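Local coordinates for uncharacterized protein (Bacteroides eggerthii, PDB 4FTD) that is of unknown function but joins an immunoglobulin-like domain to a six-bladed beta-propeller and may take part in carbohydrate metabolism, at residues 21-26 and 59-64; 31-36 and 45-50; 199-204 and 217-222; 226-231 and 278-283. All blocks are in the same frame, centred on the assembly; numbering follows the deposited sequence.

Interaction 1. Residues 21-26 and 59-64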
loop_
_atom_site.group_PDB
_atom_site.type_symbol
_atom_site.label_atom_id
_atom_site.label_comp_id
_atom_site.label_asym_id
_atom_site.label_seq_id
_atom_site.Cartn_x
_atom_site.Cartn_y
_atom_site.Cartn_z
ATOM N N LYS A 21 -37.126 13.087 19.153
ATOM C CA LYS A 21 -36.777 12.988 17.749
ATOM C C LYS A 21 -36.724 14.349 17.117
ATOM O O LYS A 21 -37.472 15.270 17.522
ATOM C CB LYS A 21 -37.704 12.073 16.943
ATOM C CG LYS A 21 -39.057 11.737 17.511
ATOM C CD LYS A 21 -39.882 10.952 16.489
ATOM C CE LYS A 21 -41.038 10.189 17.121
ATOM N NZ LYS A 21 -42.013 9.643 16.119
ATOM N N ILE A 22 -35.822 14.465 16.147
ATOM C CA ILE A 22 -35.775 15.606 15.225
ATOM C C ILE A 22 -36.643 15.183 14.032
ATOM O O ILE A 22 -36.480 14.098 13.491
ATOM C CB ILE A 22 -34.342 15.929 14.786
ATOM C CG1 ILE A 22 -33.539 16.535 15.946
ATOM C CG2 ILE A 22 -34.315 16.878 13.571
ATOM C CD1 ILE A 22 -32.050 16.438 15.716
ATOM N N LEU A 23 -37.603 16.011 13.655
ATOM C CA LEU A 23 -38.553 15.638 12.598
ATOM C C LEU A 23 -38.133 16.110 11.198
ATOM O O LEU A 23 -38.625 15.599 10.194
ATOM C CB LEU A 23 -39.934 16.201 12.950
ATOM C CG LEU A 23 -40.554 15.824 14.289
ATOM C CD1 LEU A 23 -41.804 16.718 14.458
ATOM C CD2 LEU A 23 -40.922 14.333 14.338
ATOM N N ASN A 24 -37.174 17.030 11.112
ATOM C CA ASN A 24 -36.881 17.685 9.823
ATOM C C ASN A 24 -35.392 17.763 9.438
ATOM O O ASN A 24 -34.918 18.801 8.992
ATOM C CB ASN A 24 -37.573 19.061 9.779
ATOM C CG ASN A 24 -37.021 20.048 10.794
ATOM O OD1 ASN A 24 -36.402 19.659 11.781
ATOM N ND2 ASN A 24 -37.304 21.333 10.586
ATOM N N ALA A 25 -34.694 16.634 9.570
ATOM C CA ALA A 25 -33.286 16.502 9.144
ATOM C C ALA A 25 -33.261 16.264 7.640
ATOM O O ALA A 25 -34.310 16.104 7.014
ATOM C CB ALA A 25 -32.584 15.357 9.894
ATOM N N GLY A 26 -32.071 16.301 7.057
ATOM C CA GLY A 26 -31.852 16.058 5.644
ATOM C C GLY A 26 -32.022 17.265 4.772
ATOM O O GLY A 26 -32.625 18.251 5.188
ATOM N N SER A 59 -37.094 21.080 14.156
ATOM C CA SER A 59 -38.377 20.821 14.820
ATOM C C SER A 59 -38.214 19.471 15.548
ATOM O O SER A 59 -37.696 18.504 14.966
ATOM C CB SER A 59 -39.550 20.778 13.820
ATOM O OG SER A 59 -39.910 22.101 13.394
ATOM N N ILE A 60 -38.639 19.425 16.805
ATOM C CA ILE A 60 -38.475 18.252 17.646
ATOM C C ILE A 60 -39.815 17.813 18.204
ATOM O O ILE A 60 -40.739 18.592 18.302
ATOM C CB ILE A 60 -37.468 18.498 18.810
ATOM C CG1 ILE A 60 -37.955 19.608 19.740
ATOM C CG2 ILE A 60 -36.060 18.846 18.265
ATOM C CD1 ILE A 60 -37.242 19.630 21.078
ATOM N N GLU A 61 -39.886 16.550 18.576
ATOM C CA GLU A 61 -41.046 15.972 19.223
ATOM C C GLU A 61 -40.524 15.120 20.343
ATOM O O GLU A 61 -39.576 14.358 20.141
ATOM C CB GLU A 61 -41.810 15.111 18.222
ATOM C CG GLU A 61 -43.091 14.495 18.706
ATOM C CD GLU A 61 -43.748 13.723 17.564
ATOM O OE1 GLU A 61 -44.396 14.353 16.684
ATOM O OE2 GLU A 61 -43.581 12.484 17.536
ATOM N N ALA A 62 -41.161 15.218 21.500
ATOM C CA ALA A 62 -40.663 14.562 22.708
ATOM C C ALA A 62 -41.760 13.896 23.483
ATOM O O ALA A 62 -42.899 14.332 23.418
ATOM C CB ALA A 62 -40.015 15.600 23.582
ATOM N N GLU A 63 -41.423 12.827 24.190
ATOM C CA GLU A 63 -42.299 12.265 25.209
ATOM C C GLU A 63 -41.672 12.661 26.559
ATOM O O GLU A 63 -40.482 12.472 26.761
ATOM C CB GLU A 63 -42.391 10.744 25.136
ATOM C CG GLU A 63 -43.057 10.142 23.916
ATOM C CD GLU A 63 -43.047 8.614 23.954
ATOM O OE1 GLU A 63 -42.708 8.017 25.007
ATOM O OE2 GLU A 63 -43.385 7.998 22.924
ATOM N N LEU A 64 -42.491 13.209 27.446
ATOM C CA LEU A 64 -42.089 13.746 28.744
ATOM C C LEU A 64 -42.862 13.035 29.859
ATOM O O LEU A 64 -43.704 12.182 29.593
ATOM C CB LEU A 64 -42.424 15.244 28.781
ATOM C CG LEU A 64 -41.754 16.128 27.721
ATOM C CD1 LEU A 64 -42.426 17.485 27.564
ATOM C CD2 LEU A 64 -40.303 16.295 28.111
#
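K21 and E61 form an antiparallel hydrogen-bonded pair: K21 N reaches E61 O at 2.9 Å, and E61 N returns the bond to K21 O. One pair further on, where I22 faces I60, the backbones make no mutual N-H···O bonds, and the I60 CA-H points at K21 O instead. L23 N then closes on S59 O at 2.8 Å in an almost straight bond (175°), although the chain turns a corner at L23.

A side chain takes over the last pairing. CG of N24 is tucked between its own backbone N and carbonyl carbon (chi1 66°), which brings OD1 within 2.9 Å of S59 N; the donor stands above the amide plane. With N24 ND2 bonded to A57 O, the amide is gripped at both ends. Without that amide, as with an alanine here, S59 N and A57 O would probably lose these partners and the start of strand 58-64 be less firmly tied to the corner.

The charged pair K21 and E61 run side by side, with a loose salt bridge from NZ to OE2 (3.5 Å). L23 lies across E61, both its methyls about 4.1 Å from CB of E61.

On the face carrying I22 and I60, CG1 of I22 meets CG2 of I60; F46 touches I22 and L90 touches I60. In this mixed immunoglobulin-like sheet, strand 17-22 runs between 58-64 and 31-38.

Interaction 2. Residues 31-36 and 45-50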
loop_
_atom_site.group_PDB
_atom_site.type_symbol
_atom_site.label_atom_id
_atom_site.label_comp_id
_atom_site.label_asym_id
_atom_site.label_seq_id
_atom_site.Cartn_x
_atom_site.Cartn_y
_atom_site.Cartn_z
ATOM N N LYS A 31 -36.473 14.083 7.243
ATOM C CA LYS A 31 -35.990 12.861 7.883
ATOM C C LYS A 31 -36.204 12.931 9.393
ATOM O O LYS A 31 -35.764 13.879 10.046
ATOM C CB LYS A 31 -34.506 12.633 7.590
ATOM C CG LYS A 31 -34.203 12.450 6.119
ATOM C CD LYS A 31 -32.730 12.119 5.884
ATOM C CE LYS A 31 -32.456 11.775 4.424
ATOM N NZ LYS A 31 -31.010 11.467 4.260
ATOM N N VAL A 32 -36.880 11.921 9.937
ATOM C CA VAL A 32 -37.159 11.812 11.364
ATOM C C VAL A 32 -35.970 11.043 11.923
ATOM O O VAL A 32 -35.685 9.960 11.436
ATOM C CB VAL A 32 -38.444 11.020 11.641
ATOM C CG1 VAL A 32 -38.648 10.914 13.140
ATOM C CG2 VAL A 32 -39.646 11.648 10.883
ATOM N N VAL A 33 -35.291 11.594 12.935
ATOM C CA VAL A 33 -34.079 11.018 13.533
ATOM C C VAL A 33 -34.259 10.920 15.057
ATOM O O VAL A 33 -34.532 11.902 15.731
ATOM C CB VAL A 33 -32.832 11.857 13.230
ATOM C CG1 VAL A 33 -31.605 11.196 13.838
ATOM C CG2 VAL A 33 -32.649 11.991 11.722
ATOM N N GLU A 34 -34.140 9.708 15.568
ATOM C CA GLU A 34 -34.357 9.407 16.966
ATOM C C GLU A 34 -33.112 9.792 17.792
ATOM O O GLU A 34 -31.970 9.570 17.366
ATOM C CB GLU A 34 -34.648 7.898 17.097
ATOM C CG GLU A 34 -35.308 7.472 18.401
ATOM C CD GLU A 34 -36.798 7.785 18.462
ATOM O OE1 GLU A 34 -37.484 7.551 17.448
ATOM O OE2 GLU A 34 -37.291 8.237 19.530
ATOM N N GLY A 35 -33.337 10.380 18.963
ATOM C CA GLY A 35 -32.263 10.738 19.882
ATOM C C GLY A 35 -32.012 9.669 20.930
ATOM O O GLY A 35 -32.904 8.858 21.217
ATOM N N THR A 36 -30.798 9.676 21.489
ATOM C CA THR A 36 -30.428 8.817 22.607
ATOM C C THR A 36 -30.259 9.705 23.849
ATOM O O THR A 36 -29.444 10.619 23.846
ATOM C CB THR A 36 -29.120 8.054 22.311
ATOM O OG1 THR A 36 -29.287 7.314 21.105
ATOM C CG2 THR A 36 -28.757 7.082 23.473
ATOM N N ASN A 45 -28.073 12.774 22.410
ATOM C CA ASN A 45 -27.344 12.640 21.141
ATOM C C ASN A 45 -28.229 12.094 20.027
ATOM O O ASN A 45 -29.273 11.509 20.271
ATOM C CB ASN A 45 -26.079 11.767 21.300
ATOM C CG ASN A 45 -25.003 12.492 22.049
ATOM O OD1 ASN A 45 -24.257 13.250 21.451
ATOM N ND2 ASN A 45 -25.010 12.380 23.374
ATOM N N PHE A 46 -27.778 12.323 18.804
ATOM C CA PHE A 46 -28.422 11.835 17.594
ATOM C C PHE A 46 -27.370 11.299 16.655
ATOM O O PHE A 46 -26.226 11.728 16.719
ATOM C CB PHE A 46 -29.121 12.997 16.863
ATOM C CG PHE A 46 -30.222 13.625 17.651
ATOM C CD1 PHE A 46 -29.952 14.680 18.517
ATOM C CD2 PHE A 46 -31.522 13.154 17.541
ATOM C CE1 PHE A 46 -30.976 15.268 19.267
ATOM C CE2 PHE A 46 -32.544 13.713 18.300
ATOM C CZ PHE A 46 -32.271 14.775 19.154
ATOM N N PRO A 47 -27.762 10.406 15.742
ATOM C CA PRO A 47 -26.821 10.091 14.649
ATOM C C PRO A 47 -26.461 11.376 13.881
ATOM O O PRO A 47 -27.193 12.378 13.915
ATOM C CB PRO A 47 -27.584 9.112 13.764
ATOM C CG PRO A 47 -28.924 8.909 14.372
ATOM C CD PRO A 47 -29.000 9.622 15.692
ATOM N N ARG A 48 -25.311 11.365 13.237
ATOM C CA ARG A 48 -24.842 12.536 12.514
ATOM C C ARG A 48 -25.827 12.836 11.381
ATOM O O ARG A 48 -26.333 11.929 10.744
ATOM C CB ARG A 48 -23.430 12.316 11.969
ATOM C CG ARG A 48 -22.387 12.126 13.061
ATOM C CD ARG A 48 -21.034 11.703 12.520
ATOM N NE ARG A 48 -20.029 11.818 13.583
ATOM C CZ ARG A 48 -19.432 12.961 13.958
ATOM N NH1 ARG A 48 -19.675 14.138 13.355
ATOM N NH2 ARG A 48 -18.557 12.937 14.950
ATOM N N LEU A 49 -26.108 14.108 11.155
ATOM C CA LEU A 49 -27.082 14.522 10.157
ATOM C C LEU A 49 -26.407 14.978 8.868
ATOM O O LEU A 49 -25.243 15.447 8.864
ATOM C CB LEU A 49 -27.945 15.663 10.722
ATOM C CG LEU A 49 -28.634 15.407 12.062
ATOM C CD1 LEU A 49 -29.545 16.593 12.406
ATOM C CD2 LEU A 49 -29.431 14.112 11.993
ATOM N N ASP A 50 -27.158 14.889 7.770
ATOM C CA ASP A 50 -26.662 15.332 6.475
ATOM C C ASP A 50 -26.260 16.776 6.578
ATOM O O ASP A 50 -26.978 17.570 7.163
ATOM C CB ASP A 50 -27.719 15.210 5.383
ATOM C CG ASP A 50 -28.213 13.821 5.215
ATOM O OD1 ASP A 50 -27.393 12.911 5.420
ATOM O OD2 ASP A 50 -29.417 13.646 4.900
HETATM O O HOH W 1 -26.965 11.085 25.239
#
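K31 and D50 meet at about a right angle: the lysine chain, extended beyond CG, brings NZ to OD2 of D50 at 2.8 Å, on the syn lone pair of that oxygen. R108 forms a salt bridge to OD1, so the carboxylate probably has positive charge at both oxygens, which would help to keep it ionised.

V33 sends its two methyls to different partners. With CG1 opposite the backbone N (chi1 -178°), that methyl slides past the P47 ring, running the other way, and comes to 3.6 Å from CD. CG2 is directed instead at CD2 of L49, 3.9 Å away, and these two side chains meet at a slant. P47 CD also lies 3.4 Å from E34 O, so the proline ring touches both the V33 methyl and the E34 carbonyl.

The F46 ring lies against the backbone at G35, its CE2 only 3.4 Å from G35 CA; a CB on the glycine would clash with this atom. V33 O lies at the edge of the same ring, near its plane.

At the far end T36 and N45 form an antiparallel hydrogen-bonded pair, with T36 N 2.7 Å from N45 O and N45 N bonding back to T36 O. Water 1 donates to T36 O and accepts from N45 ND2, tying the asparagine amide to the same carbonyl.

In the probable immunoglobulin-like domain, segment 45-50 thus leaves strand 43-45 alongside strand 31-38 of the mixed sheet. Its other flank follows strand 98-106, where M103 touches F46 and V105 touches L49, while strand 17-22 borders 31-38.

Interaction 3. Residues 199-204 and 217-222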
loop_
_atom_site.group_PDB
_atom_site.type_symbol
_atom_site.label_atom_id
_atom_site.label_comp_id
_atom_site.label_asym_id
_atom_site.label_seq_id
_atom_site.Cartn_x
_atom_site.Cartn_y
_atom_site.Cartn_z
ATOM N N ASN A 199 0.825 -7.367 -15.638
ATOM C CA ASN A 199 -0.176 -7.492 -16.708
ATOM C C ASN A 199 -0.575 -8.921 -16.953
ATOM O O ASN A 199 -0.903 -9.298 -18.053
ATOM C CB ASN A 199 0.328 -6.824 -18.031
ATOM C CG ASN A 199 0.639 -5.336 -17.874
ATOM O OD1 ASN A 199 -0.095 -4.616 -17.202
ATOM N ND2 ASN A 199 1.721 -4.868 -18.504
ATOM N N GLY A 200 -0.533 -9.754 -15.927
ATOM C CA GLY A 200 -0.807 -11.172 -16.117
ATOM C C GLY A 200 0.340 -12.001 -16.724
ATOM O O GLY A 200 0.145 -13.173 -17.003
ATOM N N HIS A 201 1.499 -11.383 -16.961
ATOM C CA HIS A 201 2.662 -12.064 -17.513
ATOM C C HIS A 201 3.716 -12.255 -16.439
ATOM O O HIS A 201 3.769 -11.500 -15.481
ATOM C CB HIS A 201 3.289 -11.199 -18.614
ATOM C CG HIS A 201 2.293 -10.671 -19.590
ATOM N ND1 HIS A 201 1.407 -11.489 -20.263
ATOM C CD2 HIS A 201 2.012 -9.413 -19.978
ATOM C CE1 HIS A 201 0.625 -10.748 -21.027
ATOM N NE2 HIS A 201 0.986 -9.486 -20.891
ATOM N N VAL A 202 4.592 -13.230 -16.646
ATOM C CA VAL A 202 5.735 -13.431 -15.786
ATOM C C VAL A 202 7.011 -12.980 -16.508
ATOM O O VAL A 202 7.214 -13.253 -17.706
ATOM C CB VAL A 202 5.873 -14.889 -15.358
ATOM C CG1 VAL A 202 7.100 -15.049 -14.458
ATOM C CG2 VAL A 202 4.583 -15.330 -14.680
ATOM N N TYR A 203 7.836 -12.251 -15.767
ATOM C CA TYR A 203 9.167 -11.893 -16.189
ATOM C C TYR A 203 10.161 -12.452 -15.196
ATOM O O TYR A 203 9.949 -12.299 -14.003
ATOM C CB TYR A 203 9.340 -10.391 -16.152
ATOM C CG TYR A 203 8.520 -9.636 -17.179
ATOM C CD1 TYR A 203 7.159 -9.345 -16.945
ATOM C CD2 TYR A 203 9.074 -9.249 -18.369
ATOM C CE1 TYR A 203 6.397 -8.674 -17.917
ATOM C CE2 TYR A 203 8.337 -8.558 -19.301
ATOM C CZ TYR A 203 7.004 -8.269 -19.064
ATOM O OH TYR A 203 6.238 -7.650 -20.024
ATOM N N LEU A 204 11.249 -13.046 -15.680
ATOM C CA LEU A 204 12.374 -13.406 -14.835
ATOM C C LEU A 204 13.665 -12.886 -15.457
ATOM O O LEU A 204 13.785 -12.809 -16.655
ATOM C CB LEU A 204 12.485 -14.919 -14.647
ATOM C CG LEU A 204 11.388 -15.758 -13.966
ATOM C CD1 LEU A 204 11.860 -17.183 -13.838
ATOM C CD2 LEU A 204 11.013 -15.204 -12.612
ATOM N N ILE A 217 16.664 -12.029 -19.866
ATOM C CA ILE A 217 15.313 -11.723 -19.411
ATOM C C ILE A 217 14.374 -12.640 -20.195
ATOM O O ILE A 217 14.467 -12.759 -21.435
ATOM C CB ILE A 217 14.906 -10.266 -19.627
ATOM C CG1 ILE A 217 15.981 -9.317 -19.025
ATOM C CG2 ILE A 217 13.535 -9.968 -19.061
ATOM C CD1 ILE A 217 15.743 -7.846 -19.302
ATOM N N TYR A 218 13.520 -13.289 -19.432
ATOM C CA TYR A 218 12.558 -14.227 -19.918
ATOM C C TYR A 218 11.124 -13.754 -19.637
ATOM O O TYR A 218 10.866 -13.075 -18.626
ATOM C CB TYR A 218 12.764 -15.542 -19.202
ATOM C CG TYR A 218 14.147 -16.155 -19.395
ATOM C CD1 TYR A 218 15.190 -15.830 -18.541
ATOM C CD2 TYR A 218 14.392 -17.065 -20.439
ATOM C CE1 TYR A 218 16.448 -16.431 -18.664
ATOM C CE2 TYR A 218 15.645 -17.660 -20.591
ATOM C CZ TYR A 218 16.672 -17.331 -19.707
ATOM O OH TYR A 218 17.877 -17.939 -19.809
ATOM N N TYR A 219 10.200 -14.223 -20.496
ATOM C CA TYR A 219 8.812 -13.825 -20.486
ATOM C C TYR A 219 7.884 -15.019 -20.678
ATOM O O TYR A 219 8.126 -15.864 -21.563
ATOM C CB TYR A 219 8.603 -12.833 -21.652
ATOM C CG TYR A 219 7.164 -12.373 -21.923
ATOM C CD1 TYR A 219 6.627 -11.266 -21.274
ATOM C CD2 TYR A 219 6.397 -12.969 -22.913
ATOM C CE1 TYR A 219 5.347 -10.822 -21.555
ATOM C CE2 TYR A 219 5.111 -12.532 -23.181
ATOM C CZ TYR A 219 4.595 -11.455 -22.493
ATOM O OH TYR A 219 3.324 -10.991 -22.743
ATOM N N TRP A 220 6.818 -15.064 -19.875
ATOM C CA TRP A 220 5.746 -16.028 -20.012
ATOM C C TRP A 220 4.461 -15.257 -20.221
ATOM O O TRP A 220 4.061 -14.450 -19.356
ATOM C CB TRP A 220 5.591 -16.861 -18.726
ATOM C CG TRP A 220 6.631 -17.901 -18.570
ATOM C CD1 TRP A 220 6.493 -19.246 -18.807
ATOM C CD2 TRP A 220 7.955 -17.708 -18.092
ATOM N NE1 TRP A 220 7.675 -19.891 -18.563
ATOM C CE2 TRP A 220 8.588 -18.971 -18.097
ATOM C CE3 TRP A 220 8.691 -16.579 -17.689
ATOM C CZ2 TRP A 220 9.908 -19.139 -17.697
ATOM C CZ3 TRP A 220 10.002 -16.760 -17.281
ATOM C CH2 TRP A 220 10.592 -18.020 -17.290
ATOM N N GLU A 221 3.820 -15.487 -21.352
ATOM C CA GLU A 221 2.557 -14.814 -21.681
ATOM C C GLU A 221 1.483 -15.158 -20.659
ATOM O O GLU A 221 0.773 -14.290 -20.154
ATOM C CB GLU A 221 2.106 -15.259 -23.088
ATOM C CG GLU A 221 0.802 -14.660 -23.603
ATOM C CD GLU A 221 0.903 -13.205 -24.034
ATOM O OE1 GLU A 221 1.975 -12.756 -24.530
ATOM O OE2 GLU A 221 -0.124 -12.502 -23.903
ATOM N N THR A 222 1.378 -16.450 -20.377
ATOM C CA THR A 222 0.474 -16.994 -19.391
ATOM C C THR A 222 1.260 -18.023 -18.553
ATOM O O THR A 222 2.316 -18.484 -18.978
ATOM C CB THR A 222 -0.700 -17.785 -20.054
ATOM O OG1 THR A 222 -0.222 -19.061 -20.499
ATOM C CG2 THR A 222 -1.339 -17.041 -21.241
#
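H201 and Y219 pack obliquely, their ring planes 45° apart, with the tyrosine OH over the centre of the imidazole. CG opposite the carbonyl carbon (chi1 -48°) sets the histidine ring beside Y219, and its rotation about CB-CG points ND1 of H201 at E221 O; that 2.9 Å bond lies in the ring plane and on a lone pair of the carbonyl. N199 O covers the other imidazole face. In Y219, CG instead lies across from the backbone N (chi1 174°), swinging the ring between H201 and Y203. Its CD1 edge approaches the Y203 face in an edge-to-face pair, 3.7 Å from CZ, while its OH donates to E221 OE1 from above the carboxylate plane. E221, bent at chi2, curls back so that OE2 comes 3.5 Å from CE1 of H201. Y203 OH bonds to H279 O. A leucine in place of H201 would probably leave E221 O without its side-chain donor and rob the Y219 hydroxyl of the ring beneath it.

On the sheet face carrying V202 and L204, V202 CB abuts W220 CB at 3.9 Å, and L204 CG rests 3.7 Å from CZ3 of the indole, whose NE1 bonds to D181 O. Paired backbone bonds join V202 to W220 and L204 to Y218.

These strands form the central hairpin of a four-stranded antiparallel propeller blade. Strand 190-198 flanks 201-207 and strand 228-233 flanks 215-220, with I253 of the next sheet against Y203.

Interaction 4. Residues 226-231 and 278-283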
loop_
_atom_site.group_PDB
_atom_site.type_symbol
_atom_site.label_atom_id
_atom_site.label_comp_id
_atom_site.label_asym_id
_atom_site.label_seq_id
_atom_site.Cartn_x
_atom_site.Cartn_y
_atom_site.Cartn_z
ATOM N N ASN A 226 5.146 -21.534 -23.002
ATOM C CA ASN A 226 6.580 -21.752 -23.153
ATOM C C ASN A 226 7.268 -20.453 -22.777
ATOM O O ASN A 226 6.713 -19.370 -23.026
ATOM C CB ASN A 226 6.981 -22.067 -24.589
ATOM C CG ASN A 226 6.251 -23.274 -25.157
ATOM O OD1 ASN A 226 5.960 -24.226 -24.466
ATOM N ND2 ASN A 226 5.964 -23.222 -26.430
ATOM N N PRO A 227 8.473 -20.535 -22.207
ATOM C CA PRO A 227 9.230 -19.348 -21.911
ATOM C C PRO A 227 9.713 -18.683 -23.235
ATOM O O PRO A 227 9.996 -19.400 -24.170
ATOM C CB PRO A 227 10.438 -19.906 -21.144
ATOM C CG PRO A 227 10.626 -21.291 -21.692
ATOM C CD PRO A 227 9.224 -21.765 -21.877
ATOM N N GLU A 228 9.836 -17.361 -23.276
ATOM C CA GLU A 228 10.456 -16.656 -24.393
ATOM C C GLU A 228 11.644 -15.869 -23.867
ATOM O O GLU A 228 11.514 -15.157 -22.883
ATOM C CB GLU A 228 9.459 -15.694 -25.035
ATOM C CG GLU A 228 8.230 -16.387 -25.591
ATOM C CD GLU A 228 7.170 -15.413 -26.101
ATOM O OE1 GLU A 228 7.523 -14.636 -27.023
ATOM O OE2 GLU A 228 5.999 -15.433 -25.594
ATOM N N VAL A 229 12.801 -16.010 -24.505
ATOM C CA VAL A 229 13.937 -15.164 -24.175
ATOM C C VAL A 229 13.647 -13.832 -24.881
ATOM O O VAL A 229 13.510 -13.812 -26.094
ATOM C CB VAL A 229 15.267 -15.727 -24.676
ATOM C CG1 VAL A 229 16.388 -14.927 -24.044
ATOM C CG2 VAL A 229 15.354 -17.240 -24.405
ATOM N N ILE A 230 13.532 -12.758 -24.111
ATOM C CA ILE A 230 13.319 -11.405 -24.660
ATOM C C ILE A 230 14.558 -10.516 -24.580
ATOM O O ILE A 230 14.589 -9.478 -25.208
ATOM C CB ILE A 230 12.041 -10.704 -24.077
ATOM C CG1 ILE A 230 12.132 -10.428 -22.578
ATOM C CG2 ILE A 230 10.822 -11.547 -24.415
ATOM C CD1 ILE A 230 11.033 -9.510 -22.037
ATOM N N ALA A 231 15.584 -10.928 -23.838
ATOM C CA ALA A 231 16.872 -10.215 -23.824
ATOM C C ALA A 231 17.967 -11.157 -23.470
ATOM O O ALA A 231 17.775 -12.105 -22.673
ATOM C CB ALA A 231 16.864 -9.070 -22.827
ATOM N N GLY A 278 5.812 -2.847 -25.864
ATOM C CA GLY A 278 4.906 -3.886 -26.323
ATOM C C GLY A 278 5.047 -5.162 -25.518
ATOM O O GLY A 278 4.912 -6.226 -26.066
ATOM N N HIS A 279 5.354 -5.060 -24.225
ATOM C CA HIS A 279 5.476 -6.178 -23.302
ATOM C C HIS A 279 6.721 -7.058 -23.471
ATOM O O HIS A 279 7.152 -7.612 -22.495
ATOM C CB HIS A 279 4.262 -7.125 -23.303
ATOM C CG HIS A 279 2.945 -6.451 -23.117
ATOM N ND1 HIS A 279 2.218 -5.970 -24.185
ATOM C CD2 HIS A 279 2.204 -6.211 -22.019
ATOM C CE1 HIS A 279 1.090 -5.457 -23.740
ATOM N NE2 HIS A 279 1.056 -5.577 -22.429
ATOM N N LYS A 280 7.220 -7.239 -24.693
ATOM C CA LYS A 280 8.262 -8.225 -24.976
ATOM C C LYS A 280 9.467 -7.705 -25.684
ATOM O O LYS A 280 10.376 -8.488 -25.912
ATOM C CB LYS A 280 7.691 -9.272 -25.940
ATOM C CG LYS A 280 6.502 -10.024 -25.444
ATOM C CD LYS A 280 5.791 -10.692 -26.592
ATOM C CE LYS A 280 6.528 -11.889 -27.096
ATOM N NZ LYS A 280 5.716 -12.517 -28.189
ATOM N N THR A 281 9.474 -6.445 -26.134
ATOM C CA THR A 281 10.571 -5.960 -26.969
ATOM C C THR A 281 11.515 -5.113 -26.126
ATOM O O THR A 281 11.132 -4.033 -25.704
ATOM C CB THR A 281 10.040 -5.102 -28.139
ATOM O OG1 THR A 281 9.112 -5.887 -28.885
ATOM C CG2 THR A 281 11.146 -4.665 -29.082
ATOM N N VAL A 282 12.736 -5.606 -25.901
ATOM C CA VAL A 282 13.762 -4.920 -25.111
ATOM C C VAL A 282 14.664 -4.149 -26.113
ATOM O O VAL A 282 15.314 -4.752 -26.950
ATOM C CB VAL A 282 14.541 -5.917 -24.245
ATOM C CG1 VAL A 282 15.722 -5.279 -23.530
ATOM C CG2 VAL A 282 13.599 -6.559 -23.220
ATOM N N ASP A 283 14.692 -2.823 -26.014
ATOM C CA ASP A 283 15.528 -1.969 -26.886
ATOM C C ASP A 283 17.010 -1.906 -26.439
ATOM O O ASP A 283 17.411 -1.009 -25.675
ATOM C CB ASP A 283 14.911 -0.557 -26.957
ATOM C CG ASP A 283 15.629 0.363 -27.936
ATOM O OD1 ASP A 283 16.676 -0.049 -28.513
ATOM O OD2 ASP A 283 15.146 1.505 -28.116
HETATM O O HOH W 2 3.665 -14.111 -26.334
HETATM O O HOH W 3 13.352 -8.244 -27.110
HETATM O O HOH W 4 16.738 -7.656 -26.692
#
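A bend at chi3 (74°) folds K280 back toward E228, whose chain runs extended beyond CG. The lysine thereby brings NZ to 3.0 Å from E228 OE1, a salt bridge in which the two side chains meet at a slant. Water 2 spans the same pair, donating to OE2 and accepting from NZ, so OE1 takes the salt bridge and OE2 the bridging water. The aliphatic part of K280 also touches the Y219 ring.

I230 holds CG1 between its backbone N and carbonyl carbon (chi1 65°). CB of I230 lies 3.3 Å from K280 O; the torsion directs CG2 to the same oxygen and CD1 toward V282, where it reaches CG2 at 4.1 Å, and the two hydrophobic side chains meet at about a right angle.

I230 and A231 both face I217 on the neighbouring strand, a classic beta bulge. Strand 228-233 is the outermost strand of its propeller blade, and strand 281-291 is likewise the outermost of the following four-stranded sheet; the contact therefore joins two successive blades.

No direct hydrogen bond crosses between the segments, and water mediates between the backbones instead. Water 3 lies 2.6 Å from I230 O, accepts from V282 N at 3.0 Å and is also near K280 O; water 4 lies between I230 O and V282 O. A231 CB packs on CG1 of V282 at 4.0 Å. From strand 270-277, I276 touches I230 and V274 touches V282.

In the fold
The four contacts fall into two groups, at either end of an elongated chain. Interactions 1 and 2 lie 9 Å apart, centre to centre, in the immunoglobulin-like domain: strands 17-22 and 31-38 are neighbours in one sheet, I22 O probably bonds to V33 N, and interaction 2 is nested in the loop that interaction 1 closes. Interactions 3 and 4 follow in series in the propeller, their centres 8 Å apart, sharing the blade of strands 215-220 and 228-233; interaction 4 packs that blade against the next. The centres of interactions 1 and 4 are about 69 Å apart. Each pair thus belongs to its own domain, with no direct contact between the pairs.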